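Local atomic coordinates of nicotinate-nucleotide pyrophosphorylase (Francisella tularensis subsp. tularensis, PDB entry 3TQV), a protein that probably catalyses the conversion of quinolinate and phosphoribosyl diphosphate to nicotinate mononucleotide, carbon dioxide and diphosphate in NAD biosynthesis. Residues B[8-13]-B[155-160]; B[21-26]-B[68-73]; B[63-68]-B[77-82]; B[118-123]-B[150-155]; B[206-211]-B[229-234]. All coordinates share one frame; numbering follows the deposited sequence.

Interaction 1 (B[8-13]-B[155-160])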
# COMPACT_ATOMS: atom_id res chain seq x y z
N THR B 8 0.31 19.38 -15.69
CA THR B 8 -0.45 19.37 -14.45
C THR B 8 0.30 20.01 -13.28
O THR B 8 1.52 20.21 -13.34
CB THR B 8 -0.87 17.88 -14.11
OG1 THR B 8 -1.99 17.50 -14.92
CG2 THR B 8 -1.23 17.66 -12.62
N ASP B 9 -0.44 20.33 -12.22
CA ASP B 9 0.11 20.65 -10.91
C ASP B 9 0.99 19.53 -10.38
O ASP B 9 0.58 18.37 -10.36
CB ASP B 9 -1.04 20.85 -9.92
CG ASP B 9 -1.71 22.19 -10.06
OD1 ASP B 9 -1.43 22.88 -11.07
OD2 ASP B 9 -2.50 22.56 -9.16
N GLN B 10 2.18 19.88 -9.90
CA GLN B 10 3.09 18.90 -9.31
C GLN B 10 3.10 18.93 -7.78
O GLN B 10 3.27 19.98 -7.16
CB GLN B 10 4.50 19.07 -9.86
CG GLN B 10 4.59 19.10 -11.38
CD GLN B 10 4.03 17.86 -12.05
OE1 GLN B 10 4.53 16.76 -11.85
NE2 GLN B 10 2.99 18.04 -12.85
N ILE B 11 2.94 17.75 -7.17
CA ILE B 11 2.89 17.63 -5.71
C ILE B 11 4.28 17.62 -5.09
O ILE B 11 4.86 16.56 -4.86
CB ILE B 11 2.17 16.36 -5.27
CG1 ILE B 11 0.87 16.18 -6.07
CG2 ILE B 11 1.93 16.38 -3.76
CD1 ILE B 11 0.02 17.43 -6.19
N ASN B 12 4.79 18.81 -4.79
CA ASN B 12 6.11 18.94 -4.21
C ASN B 12 6.10 19.08 -2.69
O ASN B 12 7.13 19.31 -2.06
CB ASN B 12 6.87 20.08 -4.90
CG ASN B 12 7.37 19.68 -6.28
OD1 ASN B 12 7.92 18.59 -6.46
ND2 ASN B 12 7.17 20.55 -7.27
N LYS B 13 4.92 18.91 -2.11
CA LYS B 13 4.76 18.80 -0.67
C LYS B 13 3.34 18.31 -0.40
O LYS B 13 2.42 18.69 -1.10
CB LYS B 13 5.00 20.13 0.03
CG LYS B 13 4.85 20.04 1.55
CD LYS B 13 4.29 21.32 2.16
CE LYS B 13 4.14 21.20 3.67
NZ LYS B 13 5.41 20.80 4.33
N ALA B 155 5.61 11.03 -3.38
CA ALA B 155 6.67 10.04 -3.48
C ALA B 155 7.14 9.93 -4.92
O ALA B 155 8.33 9.86 -5.18
CB ALA B 155 6.18 8.68 -2.99
N VAL B 156 6.21 9.91 -5.85
CA VAL B 156 6.57 9.71 -7.23
C VAL B 156 7.43 10.88 -7.71
O VAL B 156 8.46 10.68 -8.36
CB VAL B 156 5.33 9.50 -8.13
CG1 VAL B 156 5.71 9.59 -9.58
CG2 VAL B 156 4.68 8.15 -7.83
N ARG B 157 7.03 12.10 -7.38
CA ARG B 157 7.86 13.26 -7.65
C ARG B 157 9.22 13.09 -6.98
O ARG B 157 10.25 13.29 -7.62
CB ARG B 157 7.17 14.54 -7.19
CG ARG B 157 6.07 15.03 -8.13
CD ARG B 157 6.65 15.59 -9.42
NE ARG B 157 7.69 16.55 -9.11
CZ ARG B 157 8.93 16.49 -9.58
NH1 ARG B 157 9.28 15.52 -10.42
NH2 ARG B 157 9.82 17.41 -9.21
N CYS B 158 9.23 12.69 -5.71
CA CYS B 158 10.48 12.48 -4.98
C CYS B 158 11.46 11.57 -5.72
O CYS B 158 12.68 11.69 -5.56
CB CYS B 158 10.21 11.94 -3.57
SG CYS B 158 9.69 13.20 -2.41
N GLY B 159 10.92 10.66 -6.53
CA GLY B 159 11.74 9.67 -7.20
C GLY B 159 12.11 9.98 -8.64
O GLY B 159 12.85 9.23 -9.26
N GLY B 160 11.58 11.07 -9.20
CA GLY B 160 11.95 11.44 -10.55
C GLY B 160 10.76 11.54 -11.48
O GLY B 160 10.84 12.09 -12.58
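Two bends in the Arg157 chain, at chi2 (-72°) and chi3 (-50°), turn its methylenes and guanidinium so that CG, CD and NE meet Ile11, Gln10 and Asn12 in turn. Asn12 OD1 lies at the guanidinium edge, near its plane. It receives a weak hydrogen bond from Arg157 NE at 3.4 Å, and NH2 of Arg157 stands 3.5 Å from the same Asn12 OD1. The amide plane of Asn12 is turned 81° from the guanidinium. Gln10 crosses Arg157 at about a right angle, with Gln10 OE1 3.4 Å from Arg157 CD. Its amide is held at both ends: Gln10 NE2 donates to Thr8 O at 2.7 Å from above the carbonyl plane, and OE1 accepts from Asn163 N. Ile11, the centre of an inverse gamma turn, contributes its backbone: Ile11 O packs 3.8 Å from Arg157 CG. The stronger polar partner of Arg157 is Gly161 O, reached by NH1. The irregular N-terminal segment thus lies along the last turn of helix 149-159, which closes in a Schellman motif, with Gly160 at positive phi and Gly160 N bonded to Arg157 O.

Interaction 2 (B[21-26]-B[68-73])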
# COMPACT_ATOMS: atom_id res chain seq x y z
N ARG B 21 -3.67 14.18 9.72
CA ARG B 21 -4.78 13.25 9.87
C ARG B 21 -4.35 11.80 9.67
O ARG B 21 -4.82 10.89 10.36
CB ARG B 21 -5.90 13.59 8.90
CG ARG B 21 -7.11 12.71 9.06
CD ARG B 21 -7.63 12.33 7.70
NE ARG B 21 -8.02 13.50 6.93
CZ ARG B 21 -8.13 13.52 5.60
NH1 ARG B 21 -7.86 12.43 4.90
NH2 ARG B 21 -8.50 14.63 4.98
N LEU B 22 -3.47 11.59 8.70
CA LEU B 22 -2.95 10.27 8.41
C LEU B 22 -2.09 9.72 9.56
O LEU B 22 -2.09 8.53 9.84
CB LEU B 22 -2.14 10.32 7.12
CG LEU B 22 -2.87 9.88 5.85
CD1 LEU B 22 -2.05 10.19 4.61
CD2 LEU B 22 -3.21 8.39 5.93
N VAL B 23 -1.35 10.61 10.22
CA VAL B 23 -0.52 10.20 11.34
C VAL B 23 -1.41 9.87 12.52
O VAL B 23 -1.37 8.76 13.04
CB VAL B 23 0.52 11.29 11.69
CG1 VAL B 23 1.14 11.04 13.07
CG2 VAL B 23 1.59 11.36 10.62
N ARG B 24 -2.23 10.83 12.91
CA ARG B 24 -3.25 10.65 13.94
C ARG B 24 -3.96 9.28 13.90
O ARG B 24 -3.88 8.50 14.85
CB ARG B 24 -4.27 11.78 13.81
CG ARG B 24 -5.45 11.71 14.75
CD ARG B 24 -5.24 12.60 15.94
NE ARG B 24 -4.88 13.96 15.54
CZ ARG B 24 -4.12 14.78 16.28
NH1 ARG B 24 -3.65 14.37 17.45
NH2 ARG B 24 -3.85 16.01 15.84
N GLU B 25 -4.65 9.01 12.80
CA GLU B 25 -5.33 7.73 12.59
C GLU B 25 -4.39 6.50 12.68
O GLU B 25 -4.79 5.44 13.14
CB GLU B 25 -6.09 7.75 11.26
CG GLU B 25 -7.34 8.60 11.27
CD GLU B 25 -7.81 8.97 9.86
OE1 GLU B 25 -7.30 8.37 8.88
OE2 GLU B 25 -8.68 9.87 9.72
N SER B 26 -3.15 6.66 12.22
CA SER B 26 -2.11 5.62 12.31
C SER B 26 -1.70 5.32 13.74
O SER B 26 -1.40 4.18 14.07
CB SER B 26 -0.86 6.08 11.58
OG SER B 26 -0.75 5.44 10.34
N ILE B 68 6.49 12.16 15.66
CA ILE B 68 7.19 12.73 16.82
C ILE B 68 6.35 13.81 17.49
O ILE B 68 6.04 13.74 18.69
CB ILE B 68 8.55 13.36 16.43
CG1 ILE B 68 9.56 12.27 16.08
CG2 ILE B 68 9.11 14.21 17.56
CD1 ILE B 68 9.20 10.94 16.70
N ASN B 69 6.00 14.81 16.70
CA ASN B 69 5.24 15.97 17.14
C ASN B 69 3.98 15.62 17.91
O ASN B 69 3.66 16.26 18.93
CB ASN B 69 4.86 16.81 15.92
CG ASN B 69 4.24 18.13 16.30
OD1 ASN B 69 3.15 18.49 15.84
ND2 ASN B 69 4.94 18.87 17.15
N GLN B 70 3.26 14.61 17.42
CA GLN B 70 2.01 14.19 18.04
C GLN B 70 2.20 13.36 19.31
O GLN B 70 1.38 13.40 20.22
CB GLN B 70 1.11 13.47 17.04
CG GLN B 70 0.38 14.40 16.08
CD GLN B 70 -0.49 13.65 15.07
OE1 GLN B 70 -0.62 14.05 13.90
NE2 GLN B 70 -1.10 12.56 15.52
N LEU B 71 3.30 12.61 19.38
CA LEU B 71 3.54 11.76 20.55
C LEU B 71 4.24 12.47 21.72
O LEU B 71 3.85 12.32 22.87
CB LEU B 71 4.34 10.53 20.17
CG LEU B 71 3.55 9.38 19.55
CD1 LEU B 71 4.43 8.14 19.44
CD2 LEU B 71 2.33 9.09 20.39
N ASP B 72 5.29 13.22 21.40
CA ASP B 72 6.16 13.77 22.41
C ASP B 72 7.05 14.82 21.74
O ASP B 72 8.09 14.49 21.17
CB ASP B 72 7.01 12.65 23.02
CG ASP B 72 7.87 13.13 24.19
OD1 ASP B 72 8.04 14.36 24.34
OD2 ASP B 72 8.36 12.28 24.97
N LYS B 73 6.64 16.08 21.79
CA LYS B 73 7.42 17.15 21.17
C LYS B 73 8.85 17.22 21.73
O LYS B 73 9.72 17.86 21.15
CB LYS B 73 6.71 18.50 21.34
CG LYS B 73 5.27 18.53 20.87
CD LYS B 73 4.81 19.95 20.60
CE LYS B 73 3.30 20.02 20.34
NZ LYS B 73 2.85 19.12 19.22
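One face of the Arg24 guanidinium carries the amide of Gln70, displaced toward the guanidinium rim. The two planes are only 16° apart, so this is an offset stack, although the side chains as wholes cross at about a right angle. The Gln70 amide is probably modelled turned over, so its O and N labels are uncertain and the contact is best judged from the plane and from CD. Gln70 CD lies 4.0 Å from Arg24 CZ. Bends in Arg24 at chi2 (98°) and chi3 (52°) swing the guanidinium round to face the amide. Gln70 does the opposite: beyond CG its chain runs straight, reaching from helix 61-71 to helix 16-31. On the valine side, Val23 CG1 sits 3.7 Å from Gln70 CD. Val23 belongs to the buried side of its helix, where it also packs on Phe63 and Val67, whereas Arg24 is exposed. Thr20 and Leu27 of helix 16-31 touch Gln70 as well. Arg21 and Glu25 reach the second subunit, where Glu25 and Arg21 of that other chain are their long, weak ionic partners. A neutral amide laid on the guanidinium gives contact without adding charge; because the guanidinium N-H groups lie in their own plane, they point alongside the amide face and probably remain available to other acceptors or water.

Interaction 3 (B[63-68]-B[77-82])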
# COMPACT_ATOMS: atom_id res chain seq x y z
N PHE B 63 5.98 13.06 7.61
CA PHE B 63 5.21 12.14 8.45
C PHE B 63 5.93 11.78 9.74
O PHE B 63 5.40 11.97 10.83
CB PHE B 63 4.81 10.88 7.66
CG PHE B 63 3.89 11.16 6.50
CD1 PHE B 63 2.52 11.12 6.66
CD2 PHE B 63 4.41 11.48 5.25
CE1 PHE B 63 1.67 11.39 5.61
CE2 PHE B 63 3.55 11.74 4.19
CZ PHE B 63 2.18 11.69 4.38
N ALA B 64 7.14 11.24 9.60
CA ALA B 64 7.96 10.92 10.76
C ALA B 64 7.96 12.09 11.73
O ALA B 64 7.66 11.94 12.91
CB ALA B 64 9.35 10.60 10.33
N ASN B 65 8.30 13.27 11.22
CA ASN B 65 8.24 14.50 12.00
C ASN B 65 6.90 14.66 12.71
O ASN B 65 6.84 15.06 13.88
CB ASN B 65 8.49 15.72 11.10
CG ASN B 65 9.96 15.88 10.71
OD1 ASN B 65 10.85 15.23 11.26
ND2 ASN B 65 10.21 16.77 9.75
N GLU B 66 5.82 14.35 12.00
CA GLU B 66 4.49 14.59 12.53
C GLU B 66 4.15 13.57 13.61
O GLU B 66 3.49 13.90 14.59
CB GLU B 66 3.45 14.63 11.42
CG GLU B 66 2.01 14.94 11.87
CD GLU B 66 1.93 16.14 12.80
OE1 GLU B 66 2.88 16.95 12.85
OE2 GLU B 66 0.89 16.27 13.50
N VAL B 67 4.63 12.34 13.43
CA VAL B 67 4.53 11.31 14.47
C VAL B 67 5.22 11.79 15.75
O VAL B 67 4.60 11.81 16.81
CB VAL B 67 5.15 9.97 14.04
CG1 VAL B 67 5.06 8.95 15.16
CG2 VAL B 67 4.47 9.44 12.78
N ILE B 68 6.49 12.16 15.66
CA ILE B 68 7.19 12.73 16.82
C ILE B 68 6.35 13.81 17.49
O ILE B 68 6.04 13.74 18.69
CB ILE B 68 8.55 13.36 16.43
CG1 ILE B 68 9.56 12.27 16.08
CG2 ILE B 68 9.11 14.21 17.56
CD1 ILE B 68 9.20 10.94 16.70
N ILE B 77 14.83 15.38 16.67
CA ILE B 77 15.23 14.64 15.48
C ILE B 77 16.26 15.41 14.64
O ILE B 77 16.14 16.62 14.44
CB ILE B 77 14.00 14.25 14.62
CG1 ILE B 77 14.40 13.36 13.46
CG2 ILE B 77 13.29 15.50 14.11
CD1 ILE B 77 13.21 12.68 12.80
N THR B 78 17.27 14.70 14.18
CA THR B 78 18.19 15.26 13.21
C THR B 78 18.25 14.39 11.98
O THR B 78 18.54 13.20 12.05
CB THR B 78 19.60 15.41 13.77
OG1 THR B 78 19.53 16.07 15.03
CG2 THR B 78 20.47 16.22 12.80
N TRP B 79 17.97 15.01 10.84
CA TRP B 79 17.97 14.32 9.57
C TRP B 79 19.32 14.38 8.86
O TRP B 79 19.89 15.46 8.63
CB TRP B 79 16.87 14.91 8.69
CG TRP B 79 15.48 14.59 9.17
CD1 TRP B 79 14.68 15.37 9.97
CD2 TRP B 79 14.73 13.40 8.89
NE1 TRP B 79 13.49 14.73 10.20
CE2 TRP B 79 13.49 13.53 9.55
CE3 TRP B 79 14.99 12.25 8.14
CZ2 TRP B 79 12.51 12.54 9.48
CZ3 TRP B 79 14.01 11.27 8.08
CH2 TRP B 79 12.79 11.42 8.75
N LEU B 80 19.84 13.21 8.52
CA LEU B 80 21.11 13.12 7.80
C LEU B 80 20.88 13.09 6.30
O LEU B 80 21.78 13.37 5.52
CB LEU B 80 21.92 11.90 8.25
CG LEU B 80 22.62 12.03 9.61
CD1 LEU B 80 21.68 11.74 10.78
CD2 LEU B 80 23.79 11.07 9.64
N TYR B 81 19.67 12.72 5.90
CA TYR B 81 19.25 12.79 4.52
C TYR B 81 17.88 13.44 4.49
O TYR B 81 17.13 13.35 5.45
CB TYR B 81 19.17 11.40 3.91
CG TYR B 81 20.51 10.78 3.69
CD1 TYR B 81 21.14 10.88 2.45
CD2 TYR B 81 21.16 10.09 4.71
CE1 TYR B 81 22.39 10.32 2.23
CE2 TYR B 81 22.41 9.52 4.50
CZ TYR B 81 23.03 9.64 3.26
OH TYR B 81 24.27 9.09 3.04
N SER B 82 17.56 14.10 3.38
CA SER B 82 16.25 14.70 3.20
C SER B 82 15.45 13.97 2.12
O SER B 82 16.00 13.20 1.32
CB SER B 82 16.38 16.19 2.85
OG SER B 82 17.34 16.40 1.82
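Asn65 OD1 takes a hydrogen bond from the indole NE1 of Trp79 at 2.9 Å, with an N-H...O angle of 153°. The oxygen lies in the plane of the ring, at its edge, and the donor is tilted a little from the carbonyl plane of Asn65. Amide and indole are themselves steeply inclined, their planes 73° apart. The same indole edge meets the helix a second time through Ala64, whose CB is 3.8 Å from Trp79 CZ2. Ile77, two residues earlier on the strand, lies over one face of the ring, with Ile77 CG1 3.6 Å above the plane of Trp79 and offset toward its rim. Two Ile77 methyls, CG2 and CD1, each lie 3.8 Å from Asn65 OD1. The Asn65 oxygen thus pairs the indole NH, while Ile77, Ala64 and the ring of Phe94 surround the indole with apolar groups. The axes of segments 63-68 and 77-79 run antiparallel, at 171°, and approach to 10.7 Å. Ile77 and Trp79 alternate with Thr78 along the strand, so both face the helix: a helix laid on the antiparallel sheet of the N-terminal domain, at its outermost strand 76-79.

Interaction 4 (B[118-123]-B[150-155])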
# COMPACT_ATOMS: atom_id res chain seq x y z
N SER B 118 9.12 5.69 0.78
CA SER B 118 10.45 5.54 0.19
C SER B 118 10.36 4.39 -0.78
O SER B 118 11.06 4.36 -1.80
CB SER B 118 11.49 5.25 1.26
OG SER B 118 11.55 6.28 2.22
N GLY B 119 9.51 3.43 -0.47
CA GLY B 119 9.27 2.33 -1.37
C GLY B 119 8.79 2.88 -2.70
O GLY B 119 9.43 2.68 -3.75
N THR B 120 7.67 3.58 -2.65
CA THR B 120 7.12 4.21 -3.83
C THR B 120 8.14 5.07 -4.56
O THR B 120 8.23 4.99 -5.78
CB THR B 120 5.87 5.03 -3.51
OG1 THR B 120 4.80 4.14 -3.18
CG2 THR B 120 5.45 5.88 -4.73
N ALA B 121 8.90 5.88 -3.84
CA ALA B 121 9.88 6.76 -4.50
C ALA B 121 10.95 5.94 -5.20
O ALA B 121 11.31 6.22 -6.34
CB ALA B 121 10.50 7.74 -3.52
N THR B 122 11.44 4.92 -4.52
CA THR B 122 12.47 4.03 -5.06
C THR B 122 12.04 3.25 -6.31
O THR B 122 12.84 3.05 -7.24
CB THR B 122 12.97 3.07 -3.95
OG1 THR B 122 13.38 3.85 -2.81
CG2 THR B 122 14.13 2.18 -4.43
N VAL B 123 10.79 2.81 -6.37
CA VAL B 123 10.28 2.18 -7.59
C VAL B 123 10.38 3.16 -8.75
O VAL B 123 10.82 2.83 -9.84
CB VAL B 123 8.78 1.85 -7.49
CG1 VAL B 123 8.37 0.99 -8.67
CG2 VAL B 123 8.46 1.18 -6.18
N LEU B 150 -2.29 11.97 -2.47
CA LEU B 150 -1.28 13.02 -2.49
C LEU B 150 0.08 12.51 -1.99
O LEU B 150 1.13 12.82 -2.57
CB LEU B 150 -1.76 14.23 -1.70
CG LEU B 150 -2.87 15.04 -2.39
CD1 LEU B 150 -3.38 16.15 -1.48
CD2 LEU B 150 -2.41 15.61 -3.74
N ALA B 151 0.05 11.71 -0.93
CA ALA B 151 1.26 11.12 -0.37
C ALA B 151 2.05 10.37 -1.44
O ALA B 151 3.27 10.50 -1.51
CB ALA B 151 0.91 10.19 0.80
N GLN B 152 1.36 9.59 -2.27
CA GLN B 152 2.02 8.87 -3.37
C GLN B 152 2.42 9.74 -4.59
O GLN B 152 3.41 9.48 -5.26
CB GLN B 152 1.19 7.65 -3.80
CG GLN B 152 1.12 6.57 -2.72
CD GLN B 152 0.93 5.16 -3.29
OE1 GLN B 152 1.89 4.37 -3.39
NE2 GLN B 152 -0.30 4.84 -3.67
N LYS B 153 1.63 10.77 -4.89
CA LYS B 153 2.01 11.72 -5.92
C LYS B 153 3.33 12.38 -5.51
O LYS B 153 4.23 12.58 -6.32
CB LYS B 153 0.91 12.78 -6.07
CG LYS B 153 -0.44 12.25 -6.57
CD LYS B 153 -0.38 11.94 -8.05
CE LYS B 153 -1.72 11.52 -8.62
NZ LYS B 153 -1.60 11.07 -10.04
N TYR B 154 3.42 12.71 -4.23
CA TYR B 154 4.64 13.27 -3.68
C TYR B 154 5.82 12.28 -3.80
O TYR B 154 6.90 12.63 -4.27
CB TYR B 154 4.41 13.72 -2.23
CG TYR B 154 5.63 14.29 -1.57
CD1 TYR B 154 6.16 15.50 -1.98
CD2 TYR B 154 6.27 13.61 -0.53
CE1 TYR B 154 7.29 16.02 -1.39
CE2 TYR B 154 7.41 14.12 0.07
CZ TYR B 154 7.92 15.33 -0.37
OH TYR B 154 9.05 15.86 0.23
N ALA B 155 5.61 11.03 -3.38
CA ALA B 155 6.67 10.04 -3.48
C ALA B 155 7.14 9.93 -4.92
O ALA B 155 8.33 9.86 -5.18
CB ALA B 155 6.18 8.68 -2.99
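A close crossing of two helices, 100-130 and 149-159, brings Ala121 and Ala155 together close to the centre of the chain. The segment axes approach to 8.7 Å at a crossing angle of -42°, and the CA atoms of Ala121 and Ala155 are 4.7 Å apart, a spacing that small side chains permit. Backbone takes part directly: Ala121 CA makes a CA-H...O contact with Ala155 O at 3.5 Å, and the Ala121 methyl rests against that same carbonyl oxygen. Thr120 meets the second helix with both branches. With OG1 beside the backbone N (chi1 -70°), CG2 is left anti to it and lies against the CB of Ala155 at 3.4 Å, while Thr120 OG1 comes 2.9 Å from Gln152 OE1. Since the Gln152 amide is probably modelled turned over, the nature of that polar approach stays open. Gln152 itself crosses Thr120 at about a right angle on an extended chain. All four residues are buried. Around them, Ile57 of strand 56-57 packs on Ala121, and Thr273 of helix 271-274 touches Gln152. Also on helix 149-159, Lys153 forms a salt bridge with Asp140, just beyond strand 137-139, and donates to the backbone O of Thr141 and Arg165, both predicted substrate-binding residues.

Interaction 5 (B[206-211]-B[229-234])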
# COMPACT_ATOMS: atom_id res chain seq x y z
N THR B 206 -7.74 3.69 -28.61
CA THR B 206 -7.19 2.37 -28.88
C THR B 206 -6.64 2.29 -30.31
O THR B 206 -5.95 1.34 -30.67
CB THR B 206 -8.23 1.25 -28.65
OG1 THR B 206 -9.54 1.73 -28.99
CG2 THR B 206 -8.22 0.79 -27.20
N ASN B 207 -6.96 3.31 -31.11
CA ASN B 207 -6.67 3.32 -32.54
C ASN B 207 -5.85 4.50 -33.00
O ASN B 207 -5.91 5.58 -32.42
CB ASN B 207 -7.97 3.38 -33.34
CG ASN B 207 -8.70 2.08 -33.37
OD1 ASN B 207 -9.93 2.05 -33.45
ND2 ASN B 207 -7.96 0.98 -33.30
N LEU B 208 -5.14 4.32 -34.10
CA LEU B 208 -4.57 5.44 -34.81
C LEU B 208 -5.67 6.34 -35.36
O LEU B 208 -5.52 7.56 -35.38
CB LEU B 208 -3.69 4.96 -35.96
CG LEU B 208 -2.48 4.14 -35.55
CD1 LEU B 208 -1.85 3.52 -36.78
CD2 LEU B 208 -1.50 5.03 -34.79
N ASP B 209 -6.78 5.74 -35.79
CA ASP B 209 -7.91 6.54 -36.26
C ASP B 209 -8.51 7.40 -35.15
O ASP B 209 -8.82 8.56 -35.38
CB ASP B 209 -9.02 5.69 -36.88
CG ASP B 209 -10.21 6.54 -37.30
OD1 ASP B 209 -10.31 6.85 -38.51
OD2 ASP B 209 -11.01 6.93 -36.43
N GLU B 210 -8.70 6.83 -33.97
CA GLU B 210 -9.18 7.64 -32.86
C GLU B 210 -8.17 8.74 -32.55
O GLU B 210 -8.54 9.85 -32.15
CB GLU B 210 -9.45 6.78 -31.62
CG GLU B 210 -10.87 6.22 -31.54
CD GLU B 210 -11.00 5.12 -30.50
OE1 GLU B 210 -9.95 4.59 -30.06
OE2 GLU B 210 -12.14 4.78 -30.11
N LEU B 211 -6.88 8.46 -32.76
CA LEU B 211 -5.86 9.45 -32.46
C LEU B 211 -6.02 10.66 -33.36
O LEU B 211 -5.93 11.81 -32.91
CB LEU B 211 -4.45 8.86 -32.60
CG LEU B 211 -3.35 9.93 -32.49
CD1 LEU B 211 -3.29 10.45 -31.07
CD2 LEU B 211 -2.00 9.40 -32.94
N GLY B 229 4.41 -1.59 -30.65
CA GLY B 229 5.56 -0.76 -30.92
C GLY B 229 5.33 0.03 -32.19
O GLY B 229 5.21 1.25 -32.17
N GLU B 230 5.24 -0.68 -33.31
CA GLU B 230 5.01 -0.05 -34.60
C GLU B 230 3.95 1.07 -34.56
O GLU B 230 4.15 2.15 -35.11
CB GLU B 230 4.62 -1.11 -35.62
CG GLU B 230 4.21 -0.52 -36.97
CD GLU B 230 2.93 -1.12 -37.50
OE1 GLU B 230 2.01 -1.37 -36.69
OE2 GLU B 230 2.83 -1.35 -38.73
N ASP B 231 2.81 0.82 -33.92
CA ASP B 231 1.77 1.84 -33.89
C ASP B 231 2.20 3.04 -33.07
O ASP B 231 1.87 4.18 -33.39
CB ASP B 231 0.45 1.28 -33.35
CG ASP B 231 -0.30 0.52 -34.40
OD1 ASP B 231 0.01 0.71 -35.59
OD2 ASP B 231 -1.21 -0.26 -34.04
N ILE B 232 2.94 2.79 -31.99
CA ILE B 232 3.50 3.89 -31.23
C ILE B 232 4.36 4.72 -32.18
O ILE B 232 4.31 5.96 -32.18
CB ILE B 232 4.32 3.42 -30.02
CG1 ILE B 232 3.44 2.63 -29.05
CG2 ILE B 232 4.90 4.61 -29.29
CD1 ILE B 232 4.20 1.94 -27.94
N ASP B 233 5.16 4.04 -33.01
CA ASP B 233 5.99 4.75 -33.97
C ASP B 233 5.15 5.62 -34.87
O ASP B 233 5.42 6.82 -35.00
CB ASP B 233 6.84 3.78 -34.78
CG ASP B 233 7.97 3.18 -33.97
OD1 ASP B 233 8.56 3.93 -33.14
OD2 ASP B 233 8.24 1.97 -34.15
N ILE B 234 4.13 5.04 -35.50
CA ILE B 234 3.21 5.80 -36.33
C ILE B 234 2.70 7.04 -35.60
O ILE B 234 2.71 8.14 -36.15
CB ILE B 234 1.96 5.00 -36.66
CG1 ILE B 234 2.32 3.61 -37.21
CG2 ILE B 234 1.07 5.80 -37.60
CD1 ILE B 234 2.93 3.61 -38.59
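Leu208 and Ile234 make a small, largely apolar surface contact between two consecutive helices, 208-216 and 229-239, with Asp231 taking part. Leu208 is the bridging residue, and both of its methyls reach the same two residues. Its CD1 lies 3.8 Å from Ile234 CG2 and 3.6 Å from Asp231 OD1; its CD2 reaches Ile234 CG2 at 3.9 Å and the backbone Asp231 O at 3.7 Å. The leucine crosses Ile234 at about a right angle. Ile234 holds CG2 anti to its backbone N, which directs that methyl into the fork between the two leucine methyls, while the CD1 end leads away. No hydrogen bond spans the segments. The helices belong to neighbouring beta-alpha units of the C-terminal alpha/beta barrel domain, each following a parallel strand, 200-205 and 221-225, so Leu208 and Ile234 pack between adjacent helices on the outside of the sheet. Leu211 carries the interface one turn further, onto Ala235 and Ile238. The start of the first helix is pinned separately: Glu210 OE1 accepts from Thr206 N at 2.8 Å in a nearly straight bond (176°), and from Thr206 OG1 on the syn side, tilted out of the carboxylate plane. Just before the second helix, Ser228 OG accepts from Asp231 N, and Phe227 packs on Leu208.

In the fold
Interactions 2 and 3 share helix 61-71, with centres 12 Å apart, and their segments alternate along the chain; together they join helix 16-31 and strand 76-79 through helix 61-71. Interactions 1 and 4 share helix 149-159, with centres 8 Å apart, and touch directly where Ile11 packs on Lys153 and Tyr154. Interaction 4 also meets interaction 3, Phe63 lying against Ala151. The N-terminal segment, helix 149-159 and the N-terminal domain are therefore linked through interactions 1, 4 and 3. Segment 8-13 comes first and pairs with 155-160, enclosing interactions 2, 3 and 4 in sequence. Interaction 5 belongs to the helix layer of the barrel, about 49 Å from interaction 2 between centres.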